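Local structure of glycosyl hydrolase BlGH5_18 (Bifidobacterium longum subsp. infantis, 7LQX) at residues G208-D213 / F217-A222; L260-A265 / C303-G308; N267-V272 / L417-V422. The protein probably hydrolyses glycosidic bonds during N-glycan breakdown, as a glycoside hydrolase of family GH5, subfamily 18. One frame throughout, in Å; residues are numbered along the deposited sequence.

Overall arrangement
Helix 248-264 and the loop after it link all three contacts. The last turns of the helix pack on Trp210 and Pro219 of contact 1 and supply Arg262 to contact 2, while the loop supplies Pro268 and Asp269 to contact 3. Contact 1 is fully buried, and what meets there is mainly apolar. Contact 2, partly buried, sets a guanidinium against an amide oxygen and a proline ring. Contact 3 lies on the surface and relies on a salt bridge and a water. Contacts 2 and 3 have centres about 8 Å apart and are joined by backbone bonding between Val272 and residues 305-307; contact 1 meets contact 3 through Ala222 O and Arg270 NH2.

Contact 1: G208-D213 / F217-A222; sequences GVWYLD and FTPVQA
Trp210 meets Pro219 and Ala222 with the six-membered part of its indole: CZ3 of Trp210 lies 3.6 Å from Pro219 CB, and CH2 of Trp210 lies 3.8 Å from Ala222 CB. Pro219 CB, a methylene, and Ala222 CB, a methyl, both come at the ring obliquely, and the Trp210 and Pro219 side chains run past each other in opposite senses. The CB of Trp210 starts away from residues 217-222; with CG anti to the carbonyl carbon (chi1 -54°), the ring end returns to them. Val209, one residue earlier on the helix, packs beside them, with Val209 CG2 3.3 Å from Thr218 O. Val209 CG2 also lies 4.2 Å from Phe217 CB. Val209 CG1 sits 3.3 Å above the Trp210 ring plane, toward the rim. The backbone closes in as well, with Val209 O 3.3 Å from Pro219 CD.

Trimming Trp210 to an alanine would probably strip Pro219 and Ala222 of the indole they pack against and open a gap toward Ser261 and Phe264 of helix 248-264.

Further out, Arg380 NH1 donates to both Val209 O and Phe217 O, linking the two segments through a third residue. Thr218 and Gln221 form a capping box that fixes the start of helix 219-224: Gln221 N donates to Thr218 OG1 (3.2 Å), and Thr218 N to Gln221 OE1 (2.9 Å), from above the carbonyl plane. The arrangement belongs to the connection between strands 200-202 and 229-233, fifth and sixth of the (β/α)8 barrel characteristic of GH5 enzymes.

Contact 2: L260-A265 / C303-G308; sequences LSRAFA and CPNLWG
Arg262 lays one face of its guanidinium over Asn305 OD1 and Pro304 CG, and the orientation of these three side chains defines the contact. Against Asn305 the arginine crosses obliquely, the guanidinium and amide planes being 30° apart. Arg262 NE is 3.1 Å from Asn305 OD1, yet the angle is too poor for a hydrogen bond, since the oxygen lies over the flat group and not along an N-H. Such a placement is still likely to be electrostatically favourable, with a partly negative oxygen beneath a positive plane. Against Pro304 the side chain of Arg262 turns at about a right angle, and Arg262 NH1 lies 3.5 Å from Pro304 CG. A bend in the arginine chain (chi3 71°) carries the guanidinium over the turn, while its aliphatic part meets sulfur, with Arg262 CD 3.8 Å from Cys303 SG.

Each polar end has its strongest partner elsewhere. Arg262 NH1 forms a salt bridge with Glu259 and donates to Asn363 OD1. Asn305 ND2 donates to the carbonyls of Arg270 and Pro268, which probably fixes the rotation of the amide, with OD1 left facing Arg262.

The backbone that presents Pro304 and Asn305 is a type I beta turn from Cys303 to Leu306, closed by Leu306 N to Cys303 O at 3.1 Å. A weak bond from Asn305 N to Cys303 SG (3.6 Å) lies within it. This turn leads directly into strand 306-312, the eighth strand of the barrel, and Arg262 stands near the end of helix 248-264, which lies between the sixth and seventh strands. The contact thus belongs to the N-terminal end of a (β/α)8 barrel, opposite the strand ends that carry the active site in clan GH-A, to which family GH5 belongs.

Contact 3: N267-V272 / L417-V422; sequences NPDRPV and LRRLGV
Asp269 and Arg419 form a salt bridge between the loop ahead of strand 272-277 and helix 414-420. Arg419 NH2 donates to Asp269 OD1 over 2.9 Å with an N-H...O angle of 150°. The acceptor lies near the guanidinium plane, at its edge, while the donor arrives on the syn side of OD1, 32° out of the carboxylate plane. Only one oxygen is gripped directly by the arginine.

The tighter part of the contact is this bond together with Pro268, whose CB lies over one face of the guanidinium, 4.0 Å from Arg419 NE. Pro268 O also comes near Arg419 NH2, but at a poor angle, and this carbonyl accepts from Asn305 ND2. The arginine leaves its helix with CG anti to the backbone N and bends at chi2 (68°), which swings its end across to the loop.

The looser side is wet. A water accepts from Arg419 NE at 3.0 Å and donates to Asp269 OD2 at 2.9 Å, so the second carboxylate oxygen reaches the arginine through solvent and not by the paired bonds of a bidentate bridge. All three touching residues are exposed.

Both backbones are held locally. Asn267 OD1 accepts from Asp269 N (2.9 Å) in an Asx turn within a type I turn, and helix 414-420 ends in a Schellman motif, with Val422 N bonded to Leu417 O at 3.0 Å and Gly421 at positive phi. Chemically, then, the contact is a single charge pair, part direct and part water-mediated, tying the barrel to the C-terminal three-stranded unit; at so exposed a place its strength is probably tempered by solvent screening.

Contact 1: G208-D213 / F217-A222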
loop_
_atom_site.group_PDB
_atom_site.type_symbol
_atom_site.label_atom_id
_atom_site.label_comp_id
_atom_site.label_asym_id
_atom_site.label_seq_id
_atom_site.Cartn_x
_atom_site.Cartn_y
_atom_site.Cartn_z
ATOM N N GLY A 208 15.571 -5.823 17.759
ATOM C CA GLY A 208 15.865 -4.479 18.214
ATOM C C GLY A 208 15.378 -4.210 19.627
ATOM O O GLY A 208 15.968 -3.403 20.349
ATOM N N VAL A 209 14.292 -4.870 20.040
ATOM C CA VAL A 209 13.795 -4.674 21.398
ATOM C C VAL A 209 14.852 -5.063 22.424
ATOM O O VAL A 209 14.963 -4.432 23.482
ATOM C CB VAL A 209 12.461 -5.423 21.608
ATOM C CG1 VAL A 209 12.651 -6.931 21.606
ATOM C CG2 VAL A 209 11.793 -4.968 22.895
ATOM N N TRP A 210 15.661 -6.083 22.123
ATOM C CA TRP A 210 16.678 -6.565 23.051
ATOM C C TRP A 210 18.015 -5.870 22.875
ATOM O O TRP A 210 18.795 -5.782 23.827
ATOM C CB TRP A 210 16.899 -8.089 22.889
ATOM C CG TRP A 210 15.619 -8.835 23.006
ATOM C CD1 TRP A 210 14.958 -9.470 22.007
ATOM C CD2 TRP A 210 14.797 -8.964 24.175
ATOM N NE1 TRP A 210 13.779 -9.996 22.474
ATOM C CE2 TRP A 210 13.656 -9.691 23.801
ATOM C CE3 TRP A 210 14.922 -8.546 25.498
ATOM C CZ2 TRP A 210 12.645 -10.005 24.699
ATOM C CZ3 TRP A 210 13.911 -8.853 26.386
ATOM C CH2 TRP A 210 12.793 -9.581 25.982
ATOM N N TYR A 211 18.300 -5.382 21.683
ATOM C CA TYR A 211 19.656 -5.063 21.301
ATOM C C TYR A 211 19.899 -3.591 20.991
ATOM O O TYR A 211 21.062 -3.196 20.861
ATOM C CB TYR A 211 20.033 -5.899 20.069
ATOM C CG TYR A 211 20.118 -7.402 20.261
ATOM C CD1 TYR A 211 20.239 -7.987 21.518
ATOM C CD2 TYR A 211 20.108 -8.237 19.156
ATOM C CE1 TYR A 211 20.359 -9.360 21.645
ATOM C CE2 TYR A 211 20.226 -9.600 19.282
ATOM C CZ TYR A 211 20.357 -10.160 20.526
ATOM O OH TYR A 211 20.493 -11.527 20.671
ATOM N N LEU A 212 18.864 -2.768 20.877
ATOM C CA LEU A 212 19.035 -1.383 20.456
ATOM C C LEU A 212 18.752 -0.412 21.595
ATOM O O LEU A 212 17.626 -0.345 22.094
ATOM C CB LEU A 212 18.081 -1.053 19.314
ATOM C CG LEU A 212 18.377 -1.692 17.972
ATOM C CD1 LEU A 212 17.265 -1.337 16.996
ATOM C CD2 LEU A 212 19.722 -1.225 17.451
ATOM N N ASP A 213 19.748 0.382 21.967
ATOM C CA ASP A 213 19.518 1.402 22.979
ATOM C C ASP A 213 18.629 2.508 22.432
ATOM O O ASP A 213 18.629 2.801 21.236
ATOM C CB ASP A 213 20.842 1.968 23.467
ATOM C CG ASP A 213 21.531 1.026 24.410
ATOM O OD1 ASP A 213 20.962 0.755 25.494
ATOM O OD2 ASP A 213 22.597 0.504 24.038
ATOM N N PHE A 217 10.389 0.479 21.922
ATOM C CA PHE A 217 9.930 -0.813 22.420
ATOM C C PHE A 217 11.049 -1.390 23.276
ATOM O O PHE A 217 12.213 -1.350 22.873
ATOM C CB PHE A 217 9.614 -1.726 21.243
ATOM C CG PHE A 217 8.335 -1.380 20.545
ATOM C CD1 PHE A 217 8.263 -0.322 19.648
ATOM C CD2 PHE A 217 7.197 -2.122 20.786
ATOM C CE1 PHE A 217 7.078 -0.025 19.023
ATOM C CE2 PHE A 217 6.019 -1.832 20.157
ATOM C CZ PHE A 217 5.955 -0.780 19.285
ATOM N N THR A 218 10.710 -1.897 24.454
ATOM C CA THR A 218 11.701 -2.193 25.479
ATOM C C THR A 218 11.629 -3.624 25.981
ATOM O O THR A 218 10.589 -4.281 25.893
ATOM C CB THR A 218 11.480 -1.279 26.697
ATOM O OG1 THR A 218 10.231 -1.654 27.289
ATOM C CG2 THR A 218 11.459 0.196 26.306
ATOM N N PRO A 219 12.725 -4.119 26.562
ATOM C CA PRO A 219 12.681 -5.448 27.201
ATOM C C PRO A 219 11.581 -5.605 28.238
ATOM O O PRO A 219 10.934 -6.661 28.296
ATOM C CB PRO A 219 14.081 -5.567 27.825
ATOM C CG PRO A 219 14.946 -4.736 26.908
ATOM C CD PRO A 219 14.088 -3.560 26.533
ATOM N N VAL A 220 11.360 -4.592 29.075
ATOM C CA VAL A 220 10.317 -4.701 30.092
ATOM C C VAL A 220 8.946 -4.900 29.451
ATOM O O VAL A 220 8.148 -5.729 29.910
ATOM C CB VAL A 220 10.360 -3.491 31.046
ATOM C CG1 VAL A 220 9.092 -3.410 31.884
ATOM C CG2 VAL A 220 11.604 -3.569 31.937
ATOM N N GLN A 221 8.647 -4.172 28.368
ATOM C CA GLN A 221 7.371 -4.379 27.692
ATOM C C GLN A 221 7.283 -5.794 27.125
ATOM O O GLN A 221 6.250 -6.467 27.244
ATOM C CB GLN A 221 7.206 -3.387 26.540
ATOM C CG GLN A 221 7.085 -1.939 26.911
ATOM C CD GLN A 221 7.456 -1.039 25.747
ATOM O OE1 GLN A 221 7.879 -1.517 24.701
ATOM N NE2 GLN A 221 7.324 0.270 25.936
ATOM N N ALA A 222 8.353 -6.250 26.473
ATOM C CA ALA A 222 8.313 -7.550 25.822
ATOM C C ALA A 222 8.092 -8.664 26.829
ATOM O O ALA A 222 7.421 -9.655 26.523
ATOM C CB ALA A 222 9.611 -7.801 25.056
#

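Contact 2: L260-A265 / C303-G308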
loop_
_atom_site.group_PDB
_atom_site.type_symbol
_atom_site.label_atom_id
_atom_site.label_comp_id
_atom_site.label_asym_id
_atom_site.label_seq_id
_atom_site.Cartn_x
_atom_site.Cartn_y
_atom_site.Cartn_z
ATOM N N LEU A 260 17.698 -14.147 28.044
ATOM C CA LEU A 260 17.746 -12.698 28.181
ATOM C C LEU A 260 16.377 -12.159 28.560
ATOM O O LEU A 260 16.259 -11.306 29.447
ATOM C CB LEU A 260 18.249 -12.083 26.877
ATOM C CG LEU A 260 18.374 -10.565 26.845
ATOM C CD1 LEU A 260 19.371 -10.051 27.857
ATOM C CD2 LEU A 260 18.782 -10.130 25.439
ATOM N N SER A 261 15.324 -12.651 27.911
ATOM C CA SER A 261 13.992 -12.146 28.211
ATOM C C SER A 261 13.600 -12.436 29.651
ATOM O O SER A 261 12.938 -11.614 30.290
ATOM C CB SER A 261 12.979 -12.720 27.219
ATOM O OG SER A 261 12.631 -14.071 27.483
ATOM N N ARG A 262 14.031 -13.574 30.191
ATOM C CA ARG A 262 13.691 -13.920 31.566
ATOM C C ARG A 262 14.246 -12.919 32.565
ATOM O O ARG A 262 13.682 -12.760 33.655
ATOM C CB ARG A 262 14.211 -15.314 31.899
ATOM C CG ARG A 262 13.467 -16.444 31.211
ATOM C CD ARG A 262 14.117 -17.757 31.579
ATOM N NE ARG A 262 13.881 -18.130 32.975
ATOM C CZ ARG A 262 14.612 -19.010 33.653
ATOM N NH1 ARG A 262 15.681 -19.562 33.104
ATOM N NH2 ARG A 262 14.277 -19.324 34.897
ATOM N N ALA A 263 15.361 -12.264 32.245
ATOM C CA ALA A 263 15.899 -11.269 33.161
ATOM C C ALA A 263 14.868 -10.196 33.476
ATOM O O ALA A 263 14.857 -9.644 34.582
ATOM C CB ALA A 263 17.136 -10.617 32.546
ATOM N N PHE A 264 14.003 -9.874 32.510
ATOM C CA PHE A 264 13.088 -8.744 32.618
ATOM C C PHE A 264 11.667 -9.134 32.991
ATOM O O PHE A 264 10.863 -8.242 33.280
ATOM C CB PHE A 264 13.122 -7.933 31.305
ATOM C CG PHE A 264 14.513 -7.552 30.912
ATOM C CD1 PHE A 264 15.154 -6.494 31.524
ATOM C CD2 PHE A 264 15.217 -8.309 29.989
ATOM C CE1 PHE A 264 16.458 -6.183 31.201
ATOM C CE2 PHE A 264 16.512 -8.006 29.675
ATOM C CZ PHE A 264 17.137 -6.949 30.277
ATOM N N ALA A 265 11.327 -10.416 32.963
ATOM C CA ALA A 265 9.979 -10.858 33.294
ATOM C C ALA A 265 9.794 -10.812 34.803
ATOM O O ALA A 265 10.534 -11.470 35.539
ATOM C CB ALA A 265 9.777 -12.288 32.802
ATOM N N CYS A 303 15.954 -23.922 28.216
ATOM C CA CYS A 303 15.274 -22.863 28.944
ATOM C C CYS A 303 14.035 -23.416 29.629
ATOM O O CYS A 303 13.127 -23.907 28.949
ATOM C CB CYS A 303 14.854 -21.763 27.988
ATOM S SG CYS A 303 13.973 -20.417 28.816
ATOM N N PRO A 304 13.949 -23.361 30.960
ATOM C CA PRO A 304 12.784 -23.947 31.635
ATOM C C PRO A 304 11.468 -23.299 31.273
ATOM O O PRO A 304 10.421 -23.924 31.477
ATOM C CB PRO A 304 13.099 -23.764 33.128
ATOM C CG PRO A 304 14.101 -22.680 33.180
ATOM C CD PRO A 304 14.909 -22.778 31.909
ATOM N N ASN A 305 11.480 -22.070 30.761
ATOM C CA ASN A 305 10.264 -21.338 30.437
ATOM C C ASN A 305 9.873 -21.461 28.970
ATOM O O ASN A 305 8.912 -20.816 28.546
ATOM C CB ASN A 305 10.423 -19.860 30.789
ATOM C CG ASN A 305 10.529 -19.626 32.278
ATOM O OD1 ASN A 305 11.459 -20.096 32.924
ATOM N ND2 ASN A 305 9.579 -18.889 32.828
ATOM N N LEU A 306 10.587 -22.259 28.183
ATOM C CA LEU A 306 10.259 -22.368 26.765
ATOM C C LEU A 306 8.912 -23.065 26.591
ATOM O O LEU A 306 8.752 -24.236 26.939
ATOM C CB LEU A 306 11.353 -23.120 26.015
ATOM C CG LEU A 306 11.137 -23.143 24.493
ATOM C CD1 LEU A 306 11.153 -21.746 23.887
ATOM C CD2 LEU A 306 12.171 -24.025 23.807
ATOM N N TRP A 307 7.959 -22.351 25.998
ATOM C CA TRP A 307 6.589 -22.818 25.842
ATOM C C TRP A 307 6.357 -23.470 24.493
ATOM O O TRP A 307 5.512 -24.366 24.380
ATOM C CB TRP A 307 5.667 -21.601 25.988
ATOM C CG TRP A 307 4.225 -21.794 25.663
ATOM C CD1 TRP A 307 3.228 -22.114 26.533
ATOM C CD2 TRP A 307 3.598 -21.603 24.391
ATOM N NE1 TRP A 307 2.024 -22.169 25.877
ATOM C CE2 TRP A 307 2.224 -21.858 24.560
ATOM C CE3 TRP A 307 4.066 -21.256 23.125
ATOM C CZ2 TRP A 307 1.316 -21.776 23.513
ATOM C CZ3 TRP A 307 3.160 -21.176 22.090
ATOM C CH2 TRP A 307 1.806 -21.432 22.286
ATOM N N GLY A 308 7.062 -23.031 23.470
ATOM C CA GLY A 308 6.829 -23.551 22.135
ATOM C C GLY A 308 7.834 -23.004 21.152
ATOM O O GLY A 308 8.493 -21.993 21.407
#

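Contact 3: N267-V272 / L417-V422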
loop_
_atom_site.group_PDB
_atom_site.type_symbol
_atom_site.label_atom_id
_atom_site.label_comp_id
_atom_site.label_asym_id
_atom_site.label_seq_id
_atom_site.Cartn_x
_atom_site.Cartn_y
_atom_site.Cartn_z
ATOM N N ASN A 267 7.196 -12.022 36.310
ATOM C CA ASN A 267 6.568 -13.287 36.667
ATOM C C ASN A 267 7.549 -14.399 36.326
ATOM O O ASN A 267 7.820 -14.623 35.136
ATOM C CB ASN A 267 5.280 -13.460 35.875
ATOM C CG ASN A 267 4.716 -14.872 35.951
ATOM O OD1 ASN A 267 5.087 -15.664 36.815
ATOM N ND2 ASN A 267 3.815 -15.192 35.027
ATOM N N PRO A 268 8.107 -15.116 37.307
ATOM C CA PRO A 268 9.125 -16.130 36.982
ATOM C C PRO A 268 8.593 -17.325 36.214
ATOM O O PRO A 268 9.401 -18.119 35.712
ATOM C CB PRO A 268 9.660 -16.549 38.362
ATOM C CG PRO A 268 8.532 -16.287 39.275
ATOM C CD PRO A 268 7.861 -15.032 38.761
ATOM N N ASP A 269 7.274 -17.477 36.107
ATOM C CA ASP A 269 6.654 -18.552 35.345
ATOM C C ASP A 269 6.189 -18.106 33.962
ATOM O O ASP A 269 5.552 -18.889 33.260
ATOM C CB ASP A 269 5.498 -19.152 36.156
ATOM C CG ASP A 269 5.957 -19.686 37.495
ATOM O OD1 ASP A 269 6.985 -20.389 37.521
ATOM O OD2 ASP A 269 5.309 -19.381 38.516
ATOM N N ARG A 270 6.508 -16.883 33.548
ATOM C CA ARG A 270 6.031 -16.394 32.260
ATOM C C ARG A 270 6.520 -17.287 31.124
ATOM O O ARG A 270 7.724 -17.564 31.030
ATOM C CB ARG A 270 6.528 -14.975 32.037
ATOM C CG ARG A 270 6.090 -14.404 30.698
ATOM C CD ARG A 270 6.588 -12.997 30.570
ATOM N NE ARG A 270 6.284 -12.302 29.316
ATOM C CZ ARG A 270 5.183 -11.594 29.085
ATOM N NH1 ARG A 270 4.219 -11.546 29.992
ATOM N NH2 ARG A 270 5.039 -10.954 27.926
ATOM N N PRO A 271 5.634 -17.747 30.243
ATOM C CA PRO A 271 6.089 -18.542 29.096
ATOM C C PRO A 271 6.863 -17.700 28.098
ATOM O O PRO A 271 6.562 -16.527 27.874
ATOM C CB PRO A 271 4.785 -19.067 28.474
ATOM C CG PRO A 271 3.732 -18.897 29.549
ATOM C CD PRO A 271 4.164 -17.664 30.295
ATOM N N VAL A 272 7.866 -18.332 27.495
ATOM C CA VAL A 272 8.624 -17.774 26.383
ATOM C C VAL A 272 8.244 -18.548 25.126
ATOM O O VAL A 272 8.460 -19.760 25.047
ATOM C CB VAL A 272 10.136 -17.872 26.629
ATOM C CG1 VAL A 272 10.885 -17.339 25.422
ATOM C CG2 VAL A 272 10.527 -17.107 27.874
ATOM N N LEU A 417 16.872 -15.328 43.381
ATOM C CA LEU A 417 17.967 -16.159 42.892
ATOM C C LEU A 417 17.765 -17.619 43.279
ATOM O O LEU A 417 18.025 -18.527 42.480
ATOM C CB LEU A 417 19.296 -15.617 43.417
ATOM C CG LEU A 417 19.687 -14.233 42.887
ATOM C CD1 LEU A 417 20.886 -13.675 43.677
ATOM C CD2 LEU A 417 19.982 -14.269 41.393
ATOM N N ARG A 418 17.304 -17.869 44.505
ATOM C CA ARG A 418 17.009 -19.238 44.915
ATOM C C ARG A 418 15.954 -19.869 44.014
ATOM O O ARG A 418 16.087 -21.033 43.616
ATOM C CB ARG A 418 16.567 -19.243 46.375
ATOM C CG ARG A 418 16.204 -20.597 46.933
ATOM C CD ARG A 418 15.908 -20.443 48.416
ATOM N NE ARG A 418 17.081 -19.934 49.134
ATOM C CZ ARG A 418 17.039 -19.186 50.234
ATOM N NH1 ARG A 418 15.876 -18.837 50.768
ATOM N NH2 ARG A 418 18.169 -18.780 50.799
ATOM N N ARG A 419 14.898 -19.124 43.680
ATOM C CA ARG A 419 13.869 -19.656 42.787
ATOM C C ARG A 419 14.456 -20.030 41.429
ATOM O O ARG A 419 14.056 -21.037 40.833
ATOM C CB ARG A 419 12.712 -18.657 42.653
ATOM C CG ARG A 419 11.862 -18.769 41.384
ATOM C CD ARG A 419 11.030 -20.046 41.314
ATOM N NE ARG A 419 10.216 -20.096 40.098
ATOM C CZ ARG A 419 10.653 -20.521 38.915
ATOM N NH1 ARG A 419 11.906 -20.937 38.774
ATOM N NH2 ARG A 419 9.836 -20.529 37.867
ATOM N N LEU A 420 15.398 -19.231 40.920
ATOM C CA LEU A 420 16.023 -19.541 39.639
ATOM C C LEU A 420 17.027 -20.677 39.743
ATOM O O LEU A 420 17.347 -21.301 38.725
ATOM C CB LEU A 420 16.768 -18.318 39.112
ATOM C CG LEU A 420 15.935 -17.096 38.753
ATOM C CD1 LEU A 420 16.837 -15.895 38.562
ATOM C CD2 LEU A 420 15.145 -17.370 37.489
ATOM N N GLY A 421 17.549 -20.932 40.938
ATOM C CA GLY A 421 18.616 -21.887 41.140
ATOM C C GLY A 421 20.012 -21.312 41.046
ATOM O O GLY A 421 20.984 -22.075 41.061
ATOM N N VAL A 422 20.142 -19.994 40.974
ATOM C CA VAL A 422 21.408 -19.350 40.650
ATOM C C VAL A 422 22.262 -19.230 41.903
ATOM O O VAL A 422 21.846 -18.611 42.885
ATOM C CB VAL A 422 21.155 -17.967 40.032
ATOM C CG1 VAL A 422 22.437 -17.163 39.995
ATOM C CG2 VAL A 422 20.553 -18.111 38.656
HETATM O O HOH W 1 7.317 -19.751 40.581
#